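Beta-galactosidase (Trichoderma reesei, PDB 3OG2) probably hydrolyses terminal non-reducing beta-D-galactose residues from beta-D-galactosides, as a glycoside hydrolase of family 35. Local coordinates at residues A[139-143]-A[192-196]; A[507-511]-A[539-543]; A[661-665]-A[872-876]. All coordinates share one frame; numbering follows the deposited sequence.

Contact 1 of 3, residues A[139-143]-A[192-196]; sequences LRTDA and NKPYM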
loop_
_atom_site.group_PDB
_atom_site.type_symbol
_atom_site.label_atom_id
_atom_site.label_comp_id
_atom_site.label_asym_id
_atom_site.label_seq_id
_atom_site.Cartn_x
_atom_site.Cartn_y
_atom_site.Cartn_z
ATOM N N LEU A 139 23.132 13.096 -4.255
ATOM C CA LEU A 139 22.249 12.053 -4.754
ATOM C C LEU A 139 21.194 12.628 -5.671
ATOM O O LEU A 139 20.765 13.795 -5.491
ATOM C CB LEU A 139 21.577 11.314 -3.571
ATOM C CG LEU A 139 22.558 10.838 -2.496
ATOM C CD1 LEU A 139 21.825 10.221 -1.317
ATOM C CD2 LEU A 139 23.645 9.908 -3.025
ATOM N N ARG A 140 20.752 11.848 -6.666
ATOM C CA ARG A 140 19.717 12.254 -7.617
ATOM C C ARG A 140 20.209 13.450 -8.431
ATOM O O ARG A 140 19.416 14.293 -8.843
ATOM C CB ARG A 140 18.364 12.600 -6.969
ATOM C CG ARG A 140 17.852 11.404 -6.122
ATOM C CD ARG A 140 16.580 11.755 -5.384
ATOM N NE ARG A 140 15.473 11.904 -6.375
ATOM C CZ ARG A 140 14.325 12.535 -6.069
ATOM N NH1 ARG A 140 14.152 13.070 -4.851
ATOM N NH2 ARG A 140 13.402 12.627 -7.002
ATOM N N THR A 141 21.508 13.471 -8.705
ATOM C CA THR A 141 22.087 14.419 -9.676
ATOM C C THR A 141 22.990 13.657 -10.623
ATOM O O THR A 141 23.202 12.448 -10.427
ATOM C CB THR A 141 22.910 15.511 -8.995
ATOM O OG1 THR A 141 24.158 14.975 -8.529
ATOM C CG2 THR A 141 22.161 16.161 -7.836
ATOM N N ASP A 142 23.562 14.371 -11.603
ATOM C CA ASP A 142 24.507 13.608 -12.463
ATOM C C ASP A 142 25.924 13.582 -11.905
ATOM O O ASP A 142 26.828 13.270 -12.700
ATOM C CB ASP A 142 24.444 14.079 -13.914
ATOM C CG ASP A 142 24.632 15.576 -14.064
ATOM O OD1 ASP A 142 24.539 16.313 -13.084
ATOM O OD2 ASP A 142 24.878 15.927 -15.252
ATOM N N ALA A 143 26.125 13.759 -10.615
ATOM C CA ALA A 143 27.421 13.481 -9.987
ATOM C C ALA A 143 27.758 12.053 -10.383
ATOM O O ALA A 143 26.912 11.142 -10.166
ATOM C CB ALA A 143 27.403 13.611 -8.471
ATOM N N ASN A 192 17.518 19.081 -13.935
ATOM C CA ASN A 192 18.835 18.726 -14.496
ATOM C C ASN A 192 18.588 17.783 -15.672
ATOM O O ASN A 192 18.390 16.575 -15.477
ATOM C CB ASN A 192 19.691 18.148 -13.373
ATOM C CG ASN A 192 21.094 17.776 -13.833
ATOM O OD1 ASN A 192 21.359 17.540 -15.011
ATOM N ND2 ASN A 192 21.986 17.769 -12.871
ATOM N N LYS A 193 18.460 18.337 -16.891
ATOM C CA LYS A 193 18.065 17.498 -18.024
ATOM C C LYS A 193 19.097 16.413 -18.378
ATOM O O LYS A 193 18.646 15.304 -18.707
ATOM C CB LYS A 193 17.681 18.376 -19.187
ATOM C CG LYS A 193 16.476 19.275 -18.859
ATOM C CD LYS A 193 15.984 20.028 -20.048
ATOM C CE LYS A 193 14.777 20.904 -19.720
ATOM N NZ LYS A 193 14.276 21.665 -20.916
ATOM N N PRO A 194 20.394 16.643 -18.304
ATOM C CA PRO A 194 21.317 15.543 -18.480
ATOM C C PRO A 194 21.082 14.437 -17.463
ATOM O O PRO A 194 21.154 13.243 -17.829
ATOM C CB PRO A 194 22.720 16.200 -18.284
ATOM C CG PRO A 194 22.467 17.604 -18.813
ATOM C CD PRO A 194 21.120 17.948 -18.202
ATOM N N TYR A 195 20.800 14.765 -16.209
ATOM C CA TYR A 195 20.492 13.743 -15.205
ATOM C C TYR A 195 19.263 12.949 -15.603
ATOM O O TYR A 195 19.252 11.703 -15.647
ATOM C CB TYR A 195 20.316 14.396 -13.822
ATOM C CG TYR A 195 19.734 13.407 -12.841
ATOM C CD1 TYR A 195 20.489 12.334 -12.414
ATOM C CD2 TYR A 195 18.426 13.543 -12.357
ATOM C CE1 TYR A 195 19.946 11.414 -11.516
ATOM C CE2 TYR A 195 17.887 12.634 -11.483
ATOM C CZ TYR A 195 18.658 11.564 -11.067
ATOM O OH TYR A 195 18.157 10.633 -10.167
ATOM N N MET A 196 18.208 13.682 -15.962
ATOM C CA MET A 196 16.950 13.004 -16.325
ATOM C C MET A 196 17.135 12.071 -17.496
ATOM O O MET A 196 16.601 10.966 -17.549
ATOM C CB MET A 196 15.870 14.052 -16.631
ATOM C CG MET A 196 15.501 14.950 -15.467
ATOM S SD MET A 196 14.777 16.536 -16.026
ATOM C CE MET A 196 13.164 15.921 -16.370
HETATM O O HOH W 1 23.994 18.267 -15.603
#

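Contact 2 of 3, residues A[507-511]-A[539-543]; sequences AKAKK and VVQLG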
loop_
_atom_site.group_PDB
_atom_site.type_symbol
_atom_site.label_atom_id
_atom_site.label_comp_id
_atom_site.label_asym_id
_atom_site.label_seq_id
_atom_site.Cartn_x
_atom_site.Cartn_y
_atom_site.Cartn_z
ATOM N N ALA A 507 -45.587 -3.799 -27.995
ATOM C CA ALA A 507 -44.757 -4.104 -26.826
ATOM C C ALA A 507 -44.830 -3.037 -25.738
ATOM O O ALA A 507 -44.995 -1.845 -26.030
ATOM C CB ALA A 507 -43.314 -4.294 -27.275
ATOM N N LYS A 508 -44.715 -3.432 -24.468
ATOM C CA LYS A 508 -44.703 -2.444 -23.398
ATOM C C LYS A 508 -43.836 -2.857 -22.227
ATOM O O LYS A 508 -43.469 -4.022 -22.122
ATOM C CB LYS A 508 -46.093 -2.267 -22.788
ATOM C CG LYS A 508 -46.750 -3.638 -22.656
ATOM C CD LYS A 508 -48.257 -3.450 -22.478
ATOM C CE LYS A 508 -48.965 -4.770 -22.211
ATOM N NZ LYS A 508 -49.271 -5.000 -20.779
ATOM N N ALA A 509 -43.573 -1.866 -21.383
ATOM C CA ALA A 509 -42.761 -2.153 -20.217
ATOM C C ALA A 509 -43.400 -3.207 -19.330
ATOM O O ALA A 509 -44.623 -3.259 -19.212
ATOM C CB ALA A 509 -42.567 -0.845 -19.452
ATOM N N LYS A 510 -42.563 -4.013 -18.671
ATOM C CA LYS A 510 -43.072 -5.002 -17.710
ATOM C C LYS A 510 -42.368 -4.811 -16.372
ATOM O O LYS A 510 -41.156 -4.854 -16.307
ATOM C CB LYS A 510 -42.890 -6.432 -18.232
ATOM C CG LYS A 510 -43.594 -7.495 -17.400
ATOM C CD LYS A 510 -43.534 -8.897 -17.989
ATOM C CE LYS A 510 -43.742 -9.970 -16.940
ATOM N NZ LYS A 510 -44.874 -9.650 -16.023
ATOM N N LYS A 511 -43.145 -4.602 -15.320
ATOM C CA LYS A 511 -42.597 -4.491 -13.977
ATOM C C LYS A 511 -42.356 -5.890 -13.449
ATOM O O LYS A 511 -43.316 -6.647 -13.423
ATOM C CB LYS A 511 -43.548 -3.762 -13.037
ATOM C CG LYS A 511 -43.731 -2.299 -13.381
ATOM C CD LYS A 511 -44.676 -1.582 -12.412
ATOM C CE LYS A 511 -44.710 -0.118 -12.847
ATOM N NZ LYS A 511 -45.575 0.741 -12.016
ATOM N N VAL A 539 -37.137 -3.908 -10.537
ATOM C CA VAL A 539 -36.628 -4.483 -11.780
ATOM C C VAL A 539 -37.719 -4.261 -12.816
ATOM O O VAL A 539 -38.879 -4.599 -12.574
ATOM C CB VAL A 539 -36.306 -5.986 -11.674
ATOM C CG1 VAL A 539 -35.765 -6.549 -13.008
ATOM C CG2 VAL A 539 -35.306 -6.277 -10.566
ATOM N N VAL A 540 -37.342 -3.736 -13.967
ATOM C CA VAL A 540 -38.243 -3.519 -15.083
ATOM C C VAL A 540 -37.616 -4.086 -16.359
ATOM O O VAL A 540 -36.410 -3.940 -16.591
ATOM C CB VAL A 540 -38.562 -2.011 -15.283
ATOM C CG1 VAL A 540 -39.412 -1.800 -16.549
ATOM C CG2 VAL A 540 -39.244 -1.458 -14.044
ATOM N N GLN A 541 -38.443 -4.730 -17.167
ATOM C CA GLN A 541 -38.028 -5.246 -18.463
ATOM C C GLN A 541 -38.650 -4.399 -19.581
ATOM O O GLN A 541 -39.866 -4.169 -19.592
ATOM C CB GLN A 541 -38.480 -6.694 -18.627
ATOM C CG GLN A 541 -38.067 -7.193 -20.015
ATOM C CD GLN A 541 -38.371 -8.658 -20.190
ATOM O OE1 GLN A 541 -39.014 -9.216 -19.301
ATOM N NE2 GLN A 541 -37.938 -9.263 -21.299
ATOM N N LEU A 542 -37.818 -3.900 -20.481
ATOM C CA LEU A 542 -38.222 -3.148 -21.658
ATOM C C LEU A 542 -37.735 -3.879 -22.896
ATOM O O LEU A 542 -36.576 -3.784 -23.298
ATOM C CB LEU A 542 -37.678 -1.722 -21.638
ATOM C CG LEU A 542 -37.855 -0.874 -20.379
ATOM C CD1 LEU A 542 -37.140 0.460 -20.540
ATOM C CD2 LEU A 542 -39.328 -0.676 -20.069
ATOM N N GLY A 543 -38.581 -4.632 -23.564
ATOM C CA GLY A 543 -38.065 -5.452 -24.657
ATOM C C GLY A 543 -37.093 -6.459 -24.068
ATOM O O GLY A 543 -37.389 -7.189 -23.126
HETATM O O HOH W 2 -41.174 -5.288 -22.328
#

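Contact 3 of 3, residues A[661-665]-A[872-876]; sequences KWYKV and SSSPL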
loop_
_atom_site.group_PDB
_atom_site.type_symbol
_atom_site.label_atom_id
_atom_site.label_comp_id
_atom_site.label_asym_id
_atom_site.label_seq_id
_atom_site.Cartn_x
_atom_site.Cartn_y
_atom_site.Cartn_z
ATOM N N LYS A 661 5.801 -22.252 26.216
ATOM C CA LYS A 661 7.026 -22.515 27.003
ATOM C C LYS A 661 8.100 -21.541 26.524
ATOM O O LYS A 661 8.747 -21.738 25.474
ATOM C CB LYS A 661 7.445 -23.967 26.825
ATOM C CG LYS A 661 8.604 -24.333 27.694
ATOM C CD LYS A 661 8.916 -25.828 27.666
ATOM C CE LYS A 661 10.067 -26.088 28.631
ATOM N NZ LYS A 661 10.796 -27.339 28.342
ATOM N N TRP A 662 8.258 -20.449 27.228
ATOM C CA TRP A 662 9.175 -19.377 26.856
ATOM C C TRP A 662 10.605 -19.670 27.343
ATOM O O TRP A 662 10.797 -20.107 28.465
ATOM C CB TRP A 662 8.759 -18.031 27.456
ATOM C CG TRP A 662 7.544 -17.480 26.746
ATOM C CD1 TRP A 662 6.250 -17.572 27.167
ATOM C CD2 TRP A 662 7.509 -16.768 25.505
ATOM N NE1 TRP A 662 5.404 -16.957 26.265
ATOM C CE2 TRP A 662 6.152 -16.446 25.218
ATOM C CE3 TRP A 662 8.511 -16.379 24.604
ATOM C CZ2 TRP A 662 5.781 -15.744 24.071
ATOM C CZ3 TRP A 662 8.158 -15.682 23.466
ATOM C CH2 TRP A 662 6.820 -15.365 23.195
ATOM N N TYR A 663 11.560 -19.375 26.470
ATOM C CA TYR A 663 12.970 -19.481 26.772
ATOM C C TYR A 663 13.561 -18.086 26.695
ATOM O O TYR A 663 13.162 -17.316 25.842
ATOM C CB TYR A 663 13.679 -20.388 25.756
ATOM C CG TYR A 663 13.312 -21.846 25.956
ATOM C CD1 TYR A 663 12.172 -22.442 25.415
ATOM C CD2 TYR A 663 14.149 -22.660 26.718
ATOM C CE1 TYR A 663 11.913 -23.795 25.647
ATOM C CE2 TYR A 663 13.895 -23.995 26.945
ATOM C CZ TYR A 663 12.769 -24.545 26.396
ATOM O OH TYR A 663 12.553 -25.878 26.666
ATOM N N LYS A 664 14.554 -17.813 27.534
ATOM C CA LYS A 664 15.159 -16.480 27.578
ATOM C C LYS A 664 16.662 -16.534 27.388
ATOM O O LYS A 664 17.306 -17.466 27.888
ATOM C CB LYS A 664 14.826 -15.879 28.948
ATOM C CG LYS A 664 15.454 -14.516 29.238
ATOM C CD LYS A 664 15.231 -14.132 30.695
ATOM C CE LYS A 664 15.803 -12.768 31.010
ATOM N NZ LYS A 664 16.320 -12.628 32.398
ATOM N N VAL A 665 17.202 -15.498 26.749
ATOM C CA VAL A 665 18.655 -15.338 26.681
ATOM C C VAL A 665 18.983 -13.864 26.926
ATOM O O VAL A 665 18.275 -12.983 26.436
ATOM C CB VAL A 665 19.225 -15.902 25.372
ATOM C CG1 VAL A 665 18.761 -15.145 24.139
ATOM C CG2 VAL A 665 20.765 -15.884 25.409
ATOM N N SER A 872 11.740 -16.767 36.199
ATOM C CA SER A 872 10.892 -16.764 35.010
ATOM C C SER A 872 11.634 -16.450 33.734
ATOM O O SER A 872 12.454 -15.553 33.702
ATOM C CB SER A 872 9.773 -15.723 35.107
ATOM O OG SER A 872 9.151 -15.640 33.823
ATOM N N SER A 873 11.308 -17.162 32.685
ATOM C CA SER A 873 11.893 -16.902 31.382
ATOM C C SER A 873 10.841 -16.377 30.431
ATOM O O SER A 873 10.980 -16.525 29.236
ATOM C CB SER A 873 12.532 -18.181 30.830
ATOM O OG SER A 873 11.560 -19.221 30.892
ATOM N N SER A 874 9.779 -15.776 30.911
ATOM C CA SER A 874 8.740 -15.226 30.040
ATOM C C SER A 874 8.821 -13.722 29.862
ATOM O O SER A 874 9.132 -13.000 30.837
ATOM C CB SER A 874 7.388 -15.526 30.755
ATOM O OG SER A 874 6.412 -14.834 29.975
ATOM N N PRO A 875 8.504 -13.217 28.688
ATOM C CA PRO A 875 8.504 -11.750 28.480
ATOM C C PRO A 875 7.434 -11.079 29.342
ATOM O O PRO A 875 7.543 -9.874 29.621
ATOM C CB PRO A 875 8.184 -11.590 26.997
ATOM C CG PRO A 875 7.451 -12.871 26.650
ATOM C CD PRO A 875 8.122 -13.949 27.482
ATOM N N LEU A 876 6.422 -11.829 29.786
ATOM C CA LEU A 876 5.406 -11.254 30.658
ATOM C C LEU A 876 5.959 -10.926 32.042
ATOM O O LEU A 876 5.357 -10.083 32.752
ATOM C CB LEU A 876 4.233 -12.216 30.842
ATOM C CG LEU A 876 3.257 -12.370 29.660
ATOM C CD1 LEU A 876 2.659 -11.044 29.228
ATOM C CD2 LEU A 876 3.869 -13.040 28.452
#

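Contact 1 of 3, residues A[139-143]-A[192-196]
The polar half of this contact rests on D142 and N192. N192 ND2 gives a hydrogen bond to D142 OD1 at 2.9 Å; it meets the oxygen from above the carboxylate plane, and the two flat groups stand almost perpendicular, 86° apart. Water 1 makes a second link, donating to D142 OD2 at 2.5 Å and to N192 OD1. The same amide oxygen accepts from Y195 N at 3.1 Å, making N192 the N-cap of helix 193-205, so the residue that starts this helix also holds D142. Over on the other segment, T141 OG1, also hydrogen-bonded to K138 O, accepts from A143 N in an ST turn, just before helix 144-163.

The van der Waals half belongs to Y195. With its CG anti to the backbone N (chi1 169°), the ring reaches out from the helix to lie along the backbone of R140 and T141. R140 O sits over one face, toward the rim and 3.5 Å from Y195 CE2, while Y195 CD1 comes within 3.3 Å of T141 C. At the far end the phenol oxygen, Y195 OH, is 3.4 Å from R140 CA. P194 CB touches D142 OD2 at 3.7 Å.

Both long side chains finish on E178: R140 NH2 by a salt bridge, Y195 OH by a hydrogen bond. The R140 side chain is about 5 Å from those of N179 and E180, which bind galactose when it is present. Here the loop before helix 144-163 meets the start of helix 193-205 beside the TIM-barrel sugar site, seemingly its second shell.

Contact 2 of 3, residues A[507-511]-A[539-543]
L542 turns its CG anti to its own carbonyl carbon (chi1 -49°), which brings CD2 against A509 of the neighbouring segment; V540, with CG1 anti to the backbone N (chi1 175°), lays that methyl beside the carbonyl of K510. The first of these meetings is tight: L542 CD2 is 3.3 Å from A509 CB, closer than methyl groups usually come. The second is an ordinary contact, V540 CG1 to K510 O at 3.5 Å.

K510 and Q541 form an antiparallel hydrogen-bonded pair. K510 N donates to Q541 O at 2.9 Å, and Q541 N returns a straighter bond to K510 O at 2.8 Å, its N-H...O angle 172°. K510 O also receives a CA-H...O contact from V540 CA at 3.4 Å. Next along, K511 and V540 are a non-hydrogen-bonded pair.

On the A509 side of K510 no further direct backbone bond joins the two segments, and water 2 takes over. It donates to K508 O at 2.6 Å and to Q541 O, and accepts from G543 N at 2.9 Å, bridging the place where the chains part. The amide of Q541 folds back to its own segment, NE2 donating to G543 O at 2.8 Å, two residues on, as the strand gives way to the turn.

Strand 510-513 is the outermost of its mixed sheet here. A509, K511 and V540 all touch I519 of strand 518-521, which belongs to a different sheet. V540 and K511 are on the face turned to I519, where the apolar contacts gather and K511 NZ runs on to V517 O; K510 and Q541 are on the other. The chemistry thus divides: backbone bonds set the register, while A509, V540 and L542 supply the apolar contact.

Contact 3 of 3, residues A[661-665]-A[872-876]
The indole of W662 carries the P875 ring on one face: P875 CD stands 3.7 Å from the centroid of the W662 five-membered ring and only 20° off its normal, a CH-pi contact. The proline crosses the indole at about a right angle, coming nearest with P875 CD at 3.5 Å from W662 CD2. S874 OG approaches obliquely, 3.9 Å from W662 CD1. W662 NE1 is hydrogen-bonded to L657 O, and the ring also touches Y887 and A889 of strand 883-894 and I956 and V958 of strand 953-962.

That places the tryptophan at the border of an antiparallel five-stranded sheet. Strand 663-666 is its outermost member, bonded to strand 883-894 through Y663 with A888 and V665 with F886. The loop 872-876, which leads toward strand 883-894, packs against this end strand; the loop belongs to the second all-beta domain.

Two ST turns in succession shape that loop. S872 OG, also hydrogen-bonded to D877 OD2, accepts from S874 N at 3.0 Å, and S874 OG accepts from L876 N at the same length, so one turn encloses S873 and the next P875.

S873 itself makes the polar link across. Its OG lies between backbone N and carbonyl carbon (chi1 52°), from where S873 OG donates to W662 O at 2.7 Å, rising above the carbonyl plane. This hydroxyl is bonded to G865 N as well, tying a further part of the loop to the same spot. S873 O is buried and has no polar partner in the model; its nearest neighbour across the contact is W662 CB at 3.2 Å. Alongside, K664 CB packs on S873 CB at 3.8 Å, while the end of the lysine leads away.

The three contacts follow one another along the chain, and none nests in or crosses another. Contact 1 comes first, closing 48 residues that include helix 144-163 and strand 172-177 within the TIM barrel. Contact 2 closes a shorter span of 27 residues, through strands 518-521 and 527-532, and pairs the end strand of a domain 2 sheet with its neighbour. Contact 3 closes by far the longest loop, 206 residues, which holds the separate five-stranded sheet of strands 713-720 to 820-824, and brings the loop before strand 883-894 against the outermost strand 663-666 of another five-stranded sheet. Their centres lie 53 to 72 Å apart, with contacts 2 and 3 on opposite sides of the chain's centre.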